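Local coordinates for protein ACDH-11, isoform b (Caenorhabditis elegans, PDB 4Y9J), which is a flavoprotein of the acyl-CoA dehydrogenase family that binds flavin-adenine dinucleotide and assembles as four chains, at residues B[25-30]-B[132-137]; B[44-49]-B[121-126]; B[372-377]-B[533-538]; B[468-473]-B[529-534]. All coordinates share one frame; numbering follows the deposited sequence.

Contact 1 (B[25-30]-B[132-137]); sequences HNPYKD and LFLFSP
The turn at P27 brings its CA to 6.2 Å from the CA of L134, on the last part of helix 121-135. L134 makes the contact with its forked end. Its CD2 reaches the backbone of the turn, 3.6 Å from P27 O, and also meets the proline ring at CB, 3.9 Å away, while CD1 lies 4.0 Å from Y28 CB. The leucine's branched tip thus spreads over two consecutive residues. Y28 has its CG anti to the backbone N (chi1 -176°), which sets the ring against A51 and L54 of helix 44-74 and lets OH bond D35. The turn lies in the loop before helix 34-41, within the helical N-terminal domain, and is an Asx turn: N26 OD1 accepts from Y28 N at 2.9 Å, in the carbonyl plane. K29 N, above that plane, adds the Asx motif. Asparagine suits this place because its short amide oxygen can accept from the N-H groups two and three residues on. Proline, rigid and apolar, suits the surface facing L134, which L34 also covers.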
loop_
_atom_site.group_PDB
_atom_site.type_symbol
_atom_site.label_atom_id
_atom_site.label_comp_id
_atom_site.label_asym_id
_atom_site.label_seq_id
_atom_site.Cartn_x
_atom_site.Cartn_y
_atom_site.Cartn_z
ATOM N N HIS B 25 -9.554 15.110 27.458
ATOM C CA HIS B 25 -9.112 15.779 28.672
ATOM C C HIS B 25 -8.332 14.797 29.544
ATOM O O HIS B 25 -8.445 13.606 29.353
ATOM C CB HIS B 25 -10.329 16.291 29.439
ATOM C CG HIS B 25 -11.204 17.212 28.647
ATOM N ND1 HIS B 25 -10.837 18.510 28.347
ATOM C CD2 HIS B 25 -12.451 17.049 28.147
ATOM C CE1 HIS B 25 -11.819 19.090 27.666
ATOM N NE2 HIS B 25 -12.797 18.221 27.524
ATOM N N ASN B 26 -7.540 15.318 30.498
ATOM C CA ASN B 26 -6.794 14.481 31.462
ATOM C C ASN B 26 -7.744 13.421 31.996
ATOM O O ASN B 26 -8.725 13.795 32.662
ATOM C CB ASN B 26 -6.289 15.359 32.616
ATOM C CG ASN B 26 -5.491 14.565 33.665
ATOM O OD1 ASN B 26 -5.937 13.531 34.137
ATOM N ND2 ASN B 26 -4.341 15.060 34.020
ATOM N N PRO B 27 -7.498 12.117 31.708
ATOM C CA PRO B 27 -8.480 11.112 32.035
ATOM C C PRO B 27 -8.606 10.773 33.528
ATOM O O PRO B 27 -9.550 10.116 33.906
ATOM C CB PRO B 27 -8.043 9.920 31.210
ATOM C CG PRO B 27 -6.590 10.079 31.062
ATOM C CD PRO B 27 -6.443 11.526 30.868
ATOM N N TYR B 28 -7.668 11.183 34.354
ATOM C CA TYR B 28 -7.788 10.986 35.763
ATOM C C TYR B 28 -8.721 12.089 36.259
ATOM O O TYR B 28 -9.718 11.807 36.878
ATOM C CB TYR B 28 -6.438 11.081 36.473
ATOM C CG TYR B 28 -6.626 10.779 37.931
ATOM C CD1 TYR B 28 -6.865 9.497 38.357
ATOM C CD2 TYR B 28 -6.732 11.793 38.861
ATOM C CE1 TYR B 28 -7.121 9.218 39.695
ATOM C CE2 TYR B 28 -7.011 11.517 40.188
ATOM C CZ TYR B 28 -7.202 10.218 40.598
ATOM O OH TYR B 28 -7.463 9.957 41.944
ATOM N N LYS B 29 -8.428 13.338 35.946
ATOM C CA LYS B 29 -9.226 14.466 36.425
ATOM C C LYS B 29 -10.654 14.471 35.888
ATOM O O LYS B 29 -11.553 14.878 36.553
ATOM C CB LYS B 29 -8.584 15.771 36.023
ATOM C CG LYS B 29 -7.303 16.055 36.794
ATOM C CD LYS B 29 -6.585 17.290 36.271
ATOM C CE LYS B 29 -5.281 17.455 36.990
ATOM N NZ LYS B 29 -4.573 18.664 36.521
ATOM N N ASP B 30 -10.816 14.025 34.647
ATOM C CA ASP B 30 -12.055 14.136 33.932
ATOM C C ASP B 30 -12.933 12.960 34.237
ATOM O O ASP B 30 -14.139 13.021 33.882
ATOM C CB ASP B 30 -11.762 14.204 32.419
ATOM C CG ASP B 30 -12.989 14.664 31.568
ATOM O OD1 ASP B 30 -13.423 15.856 31.687
ATOM O OD2 ASP B 30 -13.477 13.831 30.778
ATOM N N LEU B 132 -3.474 1.362 34.595
ATOM C CA LEU B 132 -3.812 0.599 33.420
ATOM C C LEU B 132 -5.084 1.093 32.759
ATOM O O LEU B 132 -5.191 1.102 31.494
ATOM C CB LEU B 132 -3.964 -0.892 33.752
ATOM C CG LEU B 132 -2.676 -1.602 34.126
ATOM C CD1 LEU B 132 -3.012 -2.892 34.870
ATOM C CD2 LEU B 132 -1.900 -1.927 32.859
ATOM N N PHE B 133 -6.043 1.472 33.586
ATOM C CA PHE B 133 -7.284 2.024 33.088
ATOM C C PHE B 133 -7.095 3.374 32.338
ATOM O O PHE B 133 -7.766 3.635 31.328
ATOM C CB PHE B 133 -8.298 2.114 34.208
ATOM C CG PHE B 133 -9.600 2.836 33.848
ATOM C CD1 PHE B 133 -10.600 2.240 33.060
ATOM C CD2 PHE B 133 -9.796 4.154 34.290
ATOM C CE1 PHE B 133 -11.783 2.938 32.798
ATOM C CE2 PHE B 133 -10.976 4.830 34.045
ATOM C CZ PHE B 133 -11.970 4.234 33.320
ATOM N N LEU B 134 -6.216 4.238 32.837
ATOM C CA LEU B 134 -5.867 5.459 32.131
ATOM C C LEU B 134 -5.078 5.157 30.831
ATOM O O LEU B 134 -5.325 5.776 29.779
ATOM C CB LEU B 134 -5.075 6.384 33.016
ATOM C CG LEU B 134 -5.756 6.787 34.319
ATOM C CD1 LEU B 134 -4.774 7.687 35.059
ATOM C CD2 LEU B 134 -7.069 7.498 34.053
ATOM N N PHE B 135 -4.200 4.150 30.875
ATOM C CA PHE B 135 -3.309 3.830 29.753
ATOM C C PHE B 135 -4.086 3.207 28.605
ATOM O O PHE B 135 -3.895 3.591 27.435
ATOM C CB PHE B 135 -2.171 2.879 30.240
ATOM C CG PHE B 135 -1.165 2.503 29.193
ATOM C CD1 PHE B 135 -0.463 3.487 28.500
ATOM C CD2 PHE B 135 -0.923 1.182 28.889
ATOM C CE1 PHE B 135 0.498 3.180 27.572
ATOM C CE2 PHE B 135 0.030 0.856 27.913
ATOM C CZ PHE B 135 0.754 1.846 27.290
ATOM N N SER B 136 -4.975 2.267 28.934
ATOM C CA SER B 136 -5.490 1.304 27.937
ATOM C C SER B 136 -6.067 1.900 26.625
ATOM O O SER B 136 -5.681 1.460 25.544
ATOM C CB SER B 136 -6.460 0.352 28.629
ATOM O OG SER B 136 -6.633 -0.796 27.818
ATOM N N PRO B 137 -6.953 2.920 26.699
ATOM C CA PRO B 137 -7.493 3.440 25.463
ATOM C C PRO B 137 -6.532 4.330 24.682
ATOM O O PRO B 137 -6.808 4.634 23.526
ATOM C CB PRO B 137 -8.717 4.246 25.912
ATOM C CG PRO B 137 -8.479 4.566 27.354
ATOM C CD PRO B 137 -7.660 3.455 27.874
#

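Contact 2 (B[44-49]-B[121-126]); sequences ESEYMR and PFVRRI
V123 meets E46 and R49 of helix 44-74 over a partly buried seam, with the CA atoms of E46 and V123 7.5 Å apart. This is helix-to-helix packing in the helical N-terminal domain, of the AidB type, of an acyl-CoA dehydrogenase relative. Segment 121-126 starts with P121, a residue at home in the first turn of a helix, where its missing N-H costs no helical bond; its CG lies against one face of the R124 guanidinium. F122 turns its ring to P43 and R377. V123 then carries the whole contact from this side. Its CG2 sits 3.9 Å from E46 CG, and its CG1 lies 3.7 Å from R49 NH2, at the edge of the guanidinium and near its plane. A short beta-branched side chain fits well here, since its two methyls reach both residues of the partner helix. Those residues hold one another: R49 NH2 gives a salt bridge to E46 OE2 at 3.1 Å, and a weak bond from R49 NE goes to the same oxygen. E46 bends at chi2 (-73°), laying its methylene groups across V123 and bringing the carboxylate to the arginine. R124 bonds the carbonyls of G114 and V119, and R125 pairs with E383 and D150. Helix 121-135 thus meets helix 44-74 through V123, and through I126 it touches L38 and L41 of helix 34-41 and F373 of helix 352-383.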
loop_
_atom_site.group_PDB
_atom_site.type_symbol
_atom_site.label_atom_id
_atom_site.label_comp_id
_atom_site.label_asym_id
_atom_site.label_seq_id
_atom_site.Cartn_x
_atom_site.Cartn_y
_atom_site.Cartn_z
ATOM N N GLU B 44 -5.758 7.247 53.639
ATOM C CA GLU B 44 -5.750 8.703 53.216
ATOM C C GLU B 44 -4.403 9.119 52.704
ATOM O O GLU B 44 -4.308 9.920 51.748
ATOM C CB GLU B 44 -6.117 9.702 54.365
ATOM C CG GLU B 44 -5.900 11.204 54.023
ATOM C CD GLU B 44 -6.057 12.160 55.201
ATOM O OE1 GLU B 44 -5.248 12.120 56.151
ATOM O OE2 GLU B 44 -7.002 12.984 55.155
ATOM N N SER B 45 -3.412 8.533 53.351
ATOM C CA SER B 45 -2.030 8.681 53.058
ATOM C C SER B 45 -1.677 8.151 51.663
ATOM O O SER B 45 -0.985 8.828 50.853
ATOM C CB SER B 45 -1.260 7.900 54.149
ATOM O OG SER B 45 -1.771 6.566 54.241
ATOM N N GLU B 46 -2.132 6.930 51.378
ATOM C CA GLU B 46 -1.750 6.284 50.139
ATOM C C GLU B 46 -2.506 6.983 49.060
ATOM O O GLU B 46 -2.022 7.121 47.963
ATOM C CB GLU B 46 -2.111 4.826 50.131
ATOM C CG GLU B 46 -1.441 3.990 51.178
ATOM C CD GLU B 46 0.034 3.721 50.940
ATOM O OE1 GLU B 46 0.548 2.798 51.636
ATOM O OE2 GLU B 46 0.702 4.435 50.153
ATOM N N TYR B 47 -3.733 7.391 49.363
ATOM C CA TYR B 47 -4.551 8.109 48.435
ATOM C C TYR B 47 -3.810 9.262 47.758
ATOM O O TYR B 47 -3.874 9.392 46.510
ATOM C CB TYR B 47 -5.872 8.603 49.043
ATOM C CG TYR B 47 -6.518 9.611 48.111
ATOM C CD1 TYR B 47 -7.094 9.221 46.924
ATOM C CD2 TYR B 47 -6.420 10.977 48.369
ATOM C CE1 TYR B 47 -7.614 10.152 46.039
ATOM C CE2 TYR B 47 -6.947 11.906 47.497
ATOM C CZ TYR B 47 -7.511 11.494 46.320
ATOM O OH TYR B 47 -8.031 12.432 45.462
ATOM N N MET B 48 -3.099 10.075 48.540
ATOM C CA MET B 48 -2.418 11.266 48.003
ATOM C C MET B 48 -1.327 10.895 47.049
ATOM O O MET B 48 -1.227 11.471 45.983
ATOM C CB MET B 48 -1.808 12.171 49.101
ATOM C CG MET B 48 -2.787 12.934 49.977
ATOM S SD MET B 48 -3.966 13.985 49.092
ATOM C CE MET B 48 -4.827 14.744 50.485
ATOM N N ARG B 49 -0.537 9.914 47.426
ATOM C CA ARG B 49 0.558 9.499 46.586
ATOM C C ARG B 49 0.031 8.952 45.276
ATOM O O ARG B 49 0.539 9.257 44.189
ATOM C CB ARG B 49 1.394 8.435 47.318
ATOM C CG ARG B 49 2.553 7.865 46.493
ATOM C CD ARG B 49 3.320 6.856 47.322
ATOM N NE ARG B 49 2.501 5.705 47.683
ATOM C CZ ARG B 49 2.207 4.700 46.856
ATOM N NH1 ARG B 49 2.636 4.698 45.598
ATOM N NH2 ARG B 49 1.440 3.709 47.271
ATOM N N PRO B 121 0.177 -4.860 49.256
ATOM C CA PRO B 121 -0.396 -5.401 48.008
ATOM C C PRO B 121 -1.794 -4.928 47.630
ATOM O O PRO B 121 -2.109 -4.770 46.418
ATOM C CB PRO B 121 -0.374 -6.903 48.248
ATOM C CG PRO B 121 0.762 -7.115 49.169
ATOM C CD PRO B 121 0.818 -5.907 50.072
ATOM N N PHE B 122 -2.641 -4.662 48.623
ATOM C CA PHE B 122 -4.013 -4.227 48.295
ATOM C C PHE B 122 -3.940 -2.838 47.643
ATOM O O PHE B 122 -4.663 -2.549 46.705
ATOM C CB PHE B 122 -4.933 -4.348 49.552
ATOM C CG PHE B 122 -5.738 -3.127 49.876
ATOM C CD1 PHE B 122 -5.172 -2.095 50.581
ATOM C CD2 PHE B 122 -7.046 -3.052 49.547
ATOM C CE1 PHE B 122 -5.904 -0.976 50.916
ATOM C CE2 PHE B 122 -7.791 -1.947 49.881
ATOM C CZ PHE B 122 -7.207 -0.894 50.519
ATOM N N VAL B 123 -3.017 -2.002 48.130
ATOM C CA VAL B 123 -2.873 -0.652 47.610
ATOM C C VAL B 123 -2.341 -0.717 46.186
ATOM O O VAL B 123 -2.806 -0.049 45.297
ATOM C CB VAL B 123 -1.923 0.183 48.503
ATOM C CG1 VAL B 123 -1.396 1.435 47.800
ATOM C CG2 VAL B 123 -2.636 0.540 49.809
ATOM N N ARG B 124 -1.282 -1.471 46.014
ATOM C CA ARG B 124 -0.605 -1.412 44.776
ATOM C C ARG B 124 -1.404 -1.993 43.623
ATOM O O ARG B 124 -1.247 -1.526 42.513
ATOM C CB ARG B 124 0.776 -1.970 44.945
ATOM C CG ARG B 124 0.878 -3.458 44.966
ATOM C CD ARG B 124 2.215 -3.841 45.606
ATOM N NE ARG B 124 2.322 -5.282 45.444
ATOM C CZ ARG B 124 2.960 -6.112 46.250
ATOM N NH1 ARG B 124 3.611 -5.658 47.295
ATOM N NH2 ARG B 124 2.898 -7.409 46.019
ATOM N N ARG B 125 -2.333 -2.925 43.859
ATOM C CA ARG B 125 -3.113 -3.434 42.761
ATOM C C ARG B 125 -4.176 -2.415 42.389
ATOM O O ARG B 125 -4.501 -2.266 41.219
ATOM C CB ARG B 125 -3.727 -4.819 43.041
ATOM C CG ARG B 125 -2.739 -5.987 43.010
ATOM C CD ARG B 125 -2.130 -6.205 41.616
ATOM N NE ARG B 125 -1.527 -7.518 41.462
ATOM C CZ ARG B 125 -0.919 -7.968 40.371
ATOM N NH1 ARG B 125 -0.743 -7.180 39.296
ATOM N NH2 ARG B 125 -0.459 -9.208 40.375
ATOM N N ILE B 126 -4.651 -1.679 43.384
ATOM C CA ILE B 126 -5.615 -0.619 43.098
ATOM C C ILE B 126 -4.923 0.473 42.267
ATOM O O ILE B 126 -5.451 0.914 41.258
ATOM C CB ILE B 126 -6.290 -0.077 44.400
ATOM C CG1 ILE B 126 -7.228 -1.165 44.944
ATOM C CG2 ILE B 126 -7.098 1.167 44.094
ATOM C CD1 ILE B 126 -7.677 -0.968 46.379
#

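Contact 3 (B[372-377]-B[533-538]); sequences LFEAAR and RIYSGA
E374 and Y535 join helix 352-383 to helix 524-545 by one buried hydrogen bond, tying the C-terminal acyl-CoA dehydrogenase helices to the additional C-terminal helical domain. Before E374, the side chains of L372 and F373 pack on V129 of helix 121-135. At E374, chi1 of 170° turns the chain away from its own amide and a bend at chi2 brings the carboxylate to the phenol. Y535 OH donates to E374 OE2 at 2.7 Å, and OE2 accepts with its lone pair anti to OE1. OE2 sits at the ring's edge, near its plane, while the carboxylate plane is turned 71° from the ring's. A375, small enough for close helix packing, touches L402 of helix 389-419. One turn after E374, R377 grips it side-on, NE to E374 OE1 at 3.0 Å and NH2 to E374 OE2 at 3.1 Å, both from above the carboxylate plane. R473 adds a further salt bridge to OE2. With two arginines and a phenol donating to this buried carboxylate, E374 is probably kept ionised and its rotation fixed.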
loop_
_atom_site.group_PDB
_atom_site.type_symbol
_atom_site.label_atom_id
_atom_site.label_comp_id
_atom_site.label_asym_id
_atom_site.label_seq_id
_atom_site.Cartn_x
_atom_site.Cartn_y
_atom_site.Cartn_z
ATOM N N LEU B 372 -14.807 -3.760 38.701
ATOM C CA LEU B 372 -13.393 -3.834 38.395
ATOM C C LEU B 372 -12.534 -3.537 39.595
ATOM O O LEU B 372 -11.527 -4.230 39.841
ATOM C CB LEU B 372 -13.039 -2.835 37.319
ATOM C CG LEU B 372 -11.548 -2.620 37.054
ATOM C CD1 LEU B 372 -10.862 -3.897 36.569
ATOM C CD2 LEU B 372 -11.366 -1.482 36.049
ATOM N N PHE B 373 -12.880 -2.482 40.323
ATOM C CA PHE B 373 -12.094 -2.107 41.504
ATOM C C PHE B 373 -12.310 -3.055 42.693
ATOM O O PHE B 373 -11.393 -3.280 43.440
ATOM C CB PHE B 373 -12.263 -0.608 41.832
ATOM C CG PHE B 373 -11.376 0.219 40.988
ATOM C CD1 PHE B 373 -10.021 0.311 41.293
ATOM C CD2 PHE B 373 -11.836 0.783 39.812
ATOM C CE1 PHE B 373 -9.133 0.979 40.441
ATOM C CE2 PHE B 373 -10.950 1.439 38.946
ATOM C CZ PHE B 373 -9.605 1.544 39.273
ATOM N N GLU B 374 -13.482 -3.681 42.790
ATOM C CA GLU B 374 -13.693 -4.772 43.755
ATOM C C GLU B 374 -12.792 -5.967 43.391
ATOM O O GLU B 374 -12.186 -6.572 44.250
ATOM C CB GLU B 374 -15.162 -5.214 43.748
ATOM C CG GLU B 374 -15.453 -6.505 44.535
ATOM C CD GLU B 374 -15.531 -6.301 46.024
ATOM O OE1 GLU B 374 -15.166 -5.205 46.492
ATOM O OE2 GLU B 374 -15.928 -7.253 46.730
ATOM N N ALA B 375 -12.653 -6.271 42.100
ATOM C CA ALA B 375 -11.659 -7.313 41.685
ATOM C C ALA B 375 -10.180 -6.937 42.053
ATOM O O ALA B 375 -9.437 -7.768 42.528
ATOM C CB ALA B 375 -11.824 -7.623 40.207
ATOM N N ALA B 376 -9.778 -5.693 41.815
ATOM C CA ALA B 376 -8.449 -5.181 42.150
ATOM C C ALA B 376 -8.198 -5.262 43.655
ATOM O O ALA B 376 -7.138 -5.692 44.079
ATOM C CB ALA B 376 -8.317 -3.735 41.711
ATOM N N ARG B 377 -9.185 -4.819 44.426
ATOM C CA ARG B 377 -9.175 -4.947 45.921
ATOM C C ARG B 377 -8.975 -6.370 46.346
ATOM O O ARG B 377 -8.079 -6.658 47.161
ATOM C CB ARG B 377 -10.473 -4.423 46.516
ATOM C CG ARG B 377 -10.514 -4.344 48.007
ATOM C CD ARG B 377 -11.876 -3.911 48.550
ATOM N NE ARG B 377 -12.886 -4.967 48.433
ATOM C CZ ARG B 377 -13.117 -5.895 49.327
ATOM N NH1 ARG B 377 -12.409 -5.919 50.450
ATOM N NH2 ARG B 377 -14.029 -6.815 49.111
ATOM N N ARG B 533 -24.644 -8.310 37.711
ATOM C CA ARG B 533 -25.519 -7.181 38.005
ATOM C C ARG B 533 -25.821 -7.039 39.496
ATOM O O ARG B 533 -25.969 -5.927 39.983
ATOM C CB ARG B 533 -26.804 -7.310 37.226
ATOM C CG ARG B 533 -26.559 -7.193 35.727
ATOM C CD ARG B 533 -27.781 -7.342 34.847
ATOM N NE ARG B 533 -28.417 -8.670 34.954
ATOM C CZ ARG B 533 -28.797 -9.495 33.958
ATOM N NH1 ARG B 533 -28.607 -9.138 32.641
ATOM N NH2 ARG B 533 -29.400 -10.683 34.315
ATOM N N ILE B 534 -26.016 -8.158 40.185
ATOM C CA ILE B 534 -26.236 -8.155 41.625
ATOM C C ILE B 534 -25.025 -7.540 42.320
ATOM O O ILE B 534 -25.159 -6.680 43.211
ATOM C CB ILE B 534 -26.533 -9.589 42.162
ATOM C CG1 ILE B 534 -27.951 -9.998 41.693
ATOM C CG2 ILE B 534 -26.445 -9.653 43.711
ATOM C CD1 ILE B 534 -28.321 -11.437 41.964
ATOM N N TYR B 535 -23.861 -8.038 41.952
ATOM C CA TYR B 535 -22.618 -7.621 42.602
ATOM C C TYR B 535 -22.397 -6.136 42.314
ATOM O O TYR B 535 -22.097 -5.351 43.238
ATOM C CB TYR B 535 -21.461 -8.494 42.085
ATOM C CG TYR B 535 -20.312 -8.712 43.037
ATOM C CD1 TYR B 535 -19.980 -7.780 44.018
ATOM C CD2 TYR B 535 -19.493 -9.852 42.894
ATOM C CE1 TYR B 535 -18.895 -8.022 44.905
ATOM C CE2 TYR B 535 -18.413 -10.096 43.744
ATOM C CZ TYR B 535 -18.081 -9.174 44.696
ATOM O OH TYR B 535 -16.993 -9.426 45.470
ATOM N N SER B 536 -22.609 -5.733 41.060
ATOM C CA SER B 536 -22.345 -4.348 40.628
ATOM C C SER B 536 -23.341 -3.395 41.330
ATOM O O SER B 536 -22.974 -2.295 41.813
ATOM C CB SER B 536 -22.417 -4.190 39.105
ATOM O OG SER B 536 -21.374 -4.899 38.452
ATOM N N GLY B 537 -24.597 -3.817 41.426
ATOM C CA GLY B 537 -25.582 -2.991 42.077
ATOM C C GLY B 537 -25.273 -2.718 43.530
ATOM O O GLY B 537 -25.449 -1.590 44.064
ATOM N N ALA B 538 -24.927 -3.792 44.221
ATOM C CA ALA B 538 -24.598 -3.681 45.659
ATOM C C ALA B 538 -23.387 -2.749 45.897
ATOM O O ALA B 538 -23.354 -1.981 46.876
ATOM C CB ALA B 538 -24.264 -5.058 46.184
#

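Contact 4 (B[468-473]-B[529-534]); sequences LAFGKR and FTIARI
K472 N bonds L468 O at 2.8 Å, closing the helical turn from which F470 reaches I531 and I534. The contact with segment 529-534 is made by apolar side chains, with F470 CZ also near I531 O, 3.8 Å away, so that the ring end reaches the backbone of helix 524-545. The first torsion of F470, 179°, sends the ring across to that helix, CZ foremost. I531 CG2 lies over one face of the ring, 4.3 Å from the centroid of F470 and 27° off the normal, a CH-pi contact. I534 CG2 approaches obliquely and comes to 3.6 Å from F470 CZ. In both isoleucines it is the CG2 methyl that meets the ring; I531 and I534 are three residues apart and thus share a side of their helix. Phenylalanine is long enough to bridge helices whose CA atoms at F470 and I531 are 8.7 Å apart, and beta-branched isoleucine offers a methyl close to its own backbone. One turn beyond F470, R473 bonds Q476 of its own helix through NH1. L499 of helix 486-512 packs on F470, and V495 and A498 on I534. Three helices thus share one apolar core, the layout of an all-helical bundle such as the C-terminal part of this acyl-CoA dehydrogenase relative.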
loop_
_atom_site.group_PDB
_atom_site.type_symbol
_atom_site.label_atom_id
_atom_site.label_comp_id
_atom_site.label_asym_id
_atom_site.label_seq_id
_atom_site.Cartn_x
_atom_site.Cartn_y
_atom_site.Cartn_z
ATOM N N LEU B 468 -23.268 -19.275 48.879
ATOM C CA LEU B 468 -23.355 -18.725 50.241
ATOM C C LEU B 468 -22.431 -17.503 50.446
ATOM O O LEU B 468 -22.826 -16.419 50.974
ATOM C CB LEU B 468 -22.951 -19.792 51.250
ATOM C CG LEU B 468 -22.945 -19.269 52.680
ATOM C CD1 LEU B 468 -24.357 -18.877 53.101
ATOM C CD2 LEU B 468 -22.356 -20.276 53.690
ATOM N N ALA B 469 -21.182 -17.714 50.036
ATOM C CA ALA B 469 -20.168 -16.675 50.090
ATOM C C ALA B 469 -20.572 -15.417 49.331
ATOM O O ALA B 469 -20.427 -14.298 49.843
ATOM C CB ALA B 469 -18.872 -17.210 49.505
ATOM N N PHE B 470 -21.102 -15.602 48.121
ATOM C CA PHE B 470 -21.580 -14.473 47.365
ATOM C C PHE B 470 -22.683 -13.750 48.138
ATOM O O PHE B 470 -22.671 -12.511 48.232
ATOM C CB PHE B 470 -22.097 -14.979 46.011
ATOM C CG PHE B 470 -22.653 -13.907 45.119
ATOM C CD1 PHE B 470 -21.911 -12.790 44.810
ATOM C CD2 PHE B 470 -23.936 -14.052 44.551
ATOM C CE1 PHE B 470 -22.425 -11.826 43.941
ATOM C CE2 PHE B 470 -24.462 -13.085 43.724
ATOM C CZ PHE B 470 -23.692 -11.975 43.410
ATOM N N GLY B 471 -23.634 -14.526 48.700
ATOM C CA GLY B 471 -24.725 -13.948 49.497
ATOM C C GLY B 471 -24.179 -13.114 50.700
ATOM O O GLY B 471 -24.667 -11.988 51.037
ATOM N N LYS B 472 -23.157 -13.671 51.350
ATOM C CA LYS B 472 -22.466 -12.959 52.450
ATOM C C LYS B 472 -21.825 -11.647 52.010
ATOM O O LYS B 472 -22.032 -10.616 52.674
ATOM C CB LYS B 472 -21.386 -13.824 53.064
ATOM C CG LYS B 472 -21.969 -14.945 53.864
ATOM C CD LYS B 472 -20.909 -15.800 54.493
ATOM C CE LYS B 472 -21.636 -16.822 55.336
ATOM N NZ LYS B 472 -20.636 -17.726 55.937
ATOM N N ARG B 473 -21.076 -11.670 50.894
ATOM C CA ARG B 473 -20.503 -10.431 50.339
ATOM C C ARG B 473 -21.595 -9.383 50.008
ATOM O O ARG B 473 -21.519 -8.205 50.417
ATOM C CB ARG B 473 -19.591 -10.743 49.127
ATOM C CG ARG B 473 -18.864 -9.541 48.500
ATOM C CD ARG B 473 -17.985 -8.810 49.497
ATOM N NE ARG B 473 -17.376 -7.588 48.970
ATOM C CZ ARG B 473 -17.286 -6.443 49.647
ATOM N NH1 ARG B 473 -17.767 -6.336 50.854
ATOM N NH2 ARG B 473 -16.697 -5.392 49.121
ATOM N N PHE B 529 -24.403 -13.253 34.079
ATOM C CA PHE B 529 -24.848 -11.866 34.009
ATOM C C PHE B 529 -25.620 -11.431 35.290
ATOM O O PHE B 529 -25.561 -10.283 35.707
ATOM C CB PHE B 529 -25.785 -11.707 32.823
ATOM C CG PHE B 529 -25.127 -11.431 31.483
ATOM C CD1 PHE B 529 -23.879 -11.877 31.148
ATOM C CD2 PHE B 529 -25.890 -10.790 30.465
ATOM C CE1 PHE B 529 -23.276 -11.577 29.914
ATOM C CE2 PHE B 529 -25.303 -10.533 29.209
ATOM C CZ PHE B 529 -23.999 -10.920 28.943
ATOM N N THR B 530 -26.422 -12.332 35.849
ATOM C CA THR B 530 -27.163 -12.019 37.071
ATOM C C THR B 530 -26.208 -11.752 38.214
ATOM O O THR B 530 -26.406 -10.831 38.973
ATOM C CB THR B 530 -28.130 -13.133 37.426
ATOM O OG1 THR B 530 -29.026 -13.322 36.329
ATOM C CG2 THR B 530 -28.895 -12.782 38.686
ATOM N N ILE B 531 -25.165 -12.569 38.307
ATOM C CA ILE B 531 -24.115 -12.357 39.297
ATOM C C ILE B 531 -23.482 -10.956 39.099
ATOM O O ILE B 531 -23.381 -10.122 40.086
ATOM C CB ILE B 531 -23.081 -13.491 39.265
ATOM C CG1 ILE B 531 -23.747 -14.764 39.748
ATOM C CG2 ILE B 531 -21.876 -13.158 40.183
ATOM C CD1 ILE B 531 -22.953 -16.040 39.584
ATOM N N ALA B 532 -23.123 -10.668 37.862
ATOM C CA ALA B 532 -22.476 -9.408 37.570
ATOM C C ALA B 532 -23.349 -8.267 38.023
ATOM O O ALA B 532 -22.892 -7.373 38.669
ATOM C CB ALA B 532 -22.176 -9.280 36.085
ATOM N N ARG B 533 -24.644 -8.310 37.711
ATOM C CA ARG B 533 -25.519 -7.181 38.005
ATOM C C ARG B 533 -25.821 -7.039 39.496
ATOM O O ARG B 533 -25.969 -5.927 39.983
ATOM C CB ARG B 533 -26.804 -7.310 37.226
ATOM C CG ARG B 533 -26.559 -7.193 35.727
ATOM C CD ARG B 533 -27.781 -7.342 34.847
ATOM N NE ARG B 533 -28.417 -8.670 34.954
ATOM C CZ ARG B 533 -28.797 -9.495 33.958
ATOM N NH1 ARG B 533 -28.607 -9.138 32.641
ATOM N NH2 ARG B 533 -29.400 -10.683 34.315
ATOM N N ILE B 534 -26.016 -8.158 40.185
ATOM C CA ILE B 534 -26.236 -8.155 41.625
ATOM C C ILE B 534 -25.025 -7.540 42.320
ATOM O O ILE B 534 -25.159 -6.680 43.211
ATOM C CB ILE B 534 -26.533 -9.589 42.162
ATOM C CG1 ILE B 534 -27.951 -9.998 41.693
ATOM C CG2 ILE B 534 -26.445 -9.653 43.711
ATOM C CD1 ILE B 534 -28.321 -11.437 41.964
#

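Overall arrangement
Contacts 1 and 2 come first along the chain, both on helix 121-135 within the AidB-type N-terminal domain family; the chain between the segments of contact 1 contains all of contact 2, and their centres are about 18 Å apart. Contacts 3 and 4 follow, sharing helix 524-545, with centres about 9 Å apart. Contact 3 links the acyl-CoA dehydrogenase C-terminal domain to the additional C-terminal helical domain, whereas contact 4 lies within the latter. Contacts 2 and 3 touch where helix 121-135 packs on helix 352-383, for example R125 against A376. Contacts 1 and 4 stand farthest apart, about 29 Å between centres. Helix 352-383 thus connects the N-terminal helices to the last bundle in one helical body.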